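Local coordinates for protein transcriptional regulator (Methanobacterium thermoautotrophicum, PDB 3BPV) that probably binds DNA as a dimeric transcriptional regulator of the MarR family, using a winged helix-turn-helix domain, at residues H54-K57 and G58-A61. Residues are numbered along the deposited sequence; the frame is centred on the assembly and turned at random.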
loop_
_atom_site.group_PDB
_atom_site.type_symbol
_atom_site.label_atom_id
_atom_site.label_comp_id
_atom_site.label_asym_id
_atom_site.label_seq_id
_atom_site.Cartn_x
_atom_site.Cartn_y
_atom_site.Cartn_z
ATOM N N HIS A 54 7.455 -5.546 5.016
ATOM C CA HIS A 54 8.521 -4.619 4.664
ATOM C C HIS A 54 8.153 -3.156 4.896
ATOM O O HIS A 54 8.575 -2.277 4.147
ATOM C CB HIS A 54 8.930 -4.831 3.205
ATOM C CG HIS A 54 9.441 -6.208 2.920
ATOM N ND1 HIS A 54 10.704 -6.624 3.285
ATOM C CD2 HIS A 54 8.844 -7.281 2.350
ATOM C CE1 HIS A 54 10.861 -7.892 2.953
ATOM N NE2 HIS A 54 9.747 -8.316 2.384
ATOM N N VAL A 55 7.351 -2.894 5.922
ATOM C CA VAL A 55 6.979 -1.522 6.251
ATOM C C VAL A 55 7.690 -1.124 7.541
ATOM O O VAL A 55 8.240 -1.973 8.242
ATOM C CB VAL A 55 5.458 -1.367 6.447
ATOM C CG1 VAL A 55 4.737 -1.574 5.124
ATOM C CG2 VAL A 55 4.971 -2.353 7.484
ATOM N N ASP A 56 7.681 0.162 7.856
ATOM C CA ASP A 56 8.347 0.631 9.063
ATOM C C ASP A 56 7.737 0.016 10.320
ATOM O O ASP A 56 6.528 -0.237 10.395
ATOM C CB ASP A 56 8.286 2.156 9.127
ATOM C CG ASP A 56 6.873 2.675 9.216
ATOM O OD1 ASP A 56 6.348 2.765 10.342
ATOM O OD2 ASP A 56 6.282 2.986 8.160
ATOM N N LYS A 57 8.587 -0.229 11.309
ATOM C CA LYS A 57 8.164 -0.825 12.569
ATOM C C LYS A 57 7.086 -0.023 13.284
ATOM O O LYS A 57 6.155 -0.592 13.854
ATOM C CB LYS A 57 9.369 -0.980 13.492
ATOM C CG LYS A 57 10.377 -2.005 13.006
ATOM C CD LYS A 57 11.696 -1.912 13.767
ATOM C CE LYS A 57 11.483 -1.959 15.269
ATOM N NZ LYS A 57 10.738 -3.179 15.684
ATOM N N GLY A 58 7.221 1.297 13.263
ATOM C CA GLY A 58 6.245 2.145 13.923
ATOM C C GLY A 58 4.840 1.949 13.386
ATOM O O GLY A 58 3.881 1.868 14.158
ATOM N N THR A 59 4.714 1.866 12.065
ATOM C CA THR A 59 3.413 1.692 11.435
ATOM C C THR A 59 2.781 0.361 11.819
ATOM O O THR A 59 1.610 0.318 12.198
ATOM C CB THR A 59 3.518 1.787 9.903
ATOM O OG1 THR A 59 4.016 3.081 9.540
ATOM C CG2 THR A 59 2.152 1.588 9.263
ATOM N N ILE A 60 3.550 -0.720 11.737
ATOM C CA ILE A 60 3.040 -2.035 12.090
ATOM C C ILE A 60 2.647 -2.061 13.561
ATOM O O ILE A 60 1.623 -2.629 13.920
ATOM C CB ILE A 60 4.083 -3.155 11.804
ATOM C CG1 ILE A 60 3.606 -4.476 12.414
ATOM C CG2 ILE A 60 5.431 -2.774 12.345
ATOM C CD1 ILE A 60 4.471 -5.661 12.068
ATOM N N ALA A 61 3.445 -1.429 14.414
ATOM C CA ALA A 61 3.151 -1.409 15.841
ATOM C C ALA A 61 1.795 -0.771 16.130
ATOM O O ALA A 61 1.012 -1.299 16.918
ATOM C CB ALA A 61 4.252 -0.665 16.593
#
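Asp56 and Thr59 meet because the first torsion of Asp56 swings its carboxylate forward over the first turn, and that of Thr59 turns its hydroxyl back to meet it. In Asp56, chi1 of 63° sets CG between the backbone N and the carbonyl carbon, while in Thr59 the hydroxyl stands beside its own backbone N (chi1 -61°), with the two side chains crossing at about a right angle. The result is a clear instance of N-capping. Asp56 occupies the N-cap, and its OD1 accepts a hydrogen bond from Thr59 N at 2.5 Å, on the syn side but tilted out of the carboxylate plane. Thr59 OG1 lies in front of both carboxylate oxygens, 2.7 Å from Asp56 OD2 and doubtfully close to OD1. One carboxylate thus engages both the amide and the hydroxyl of the same residue, which limits its rotation, and the positive end of the helix dipole would be expected to favour its charged form.

This cap starts helix 57-69, the second helix of the helix-turn-helix and, as in other winged-helix MarR proteins, probably the one that reads DNA. Helix 46-53 precedes it, and the turn between them begins at His54, whose positive phi takes the chain out of helical geometry.

The first backbone bonds of the helix are uneven. Asp56 O receives Ile60 N in a long, weak bond of 3.3 Å, and Thr59 N reaches the same oxygen weakly at a poorer angle. Ala61 N donates to Lys57 O at 2.9 Å, although the position of that oxygen is less certain. Next to these polar bonds, Val55 CG2 approaches Ile60 CB at 4.5 Å, a loose apolar contact between the turn and the first helical turn. Val55 also packs on Arg15 of the second subunit, and Thr59 meets Thr59 of that subunit.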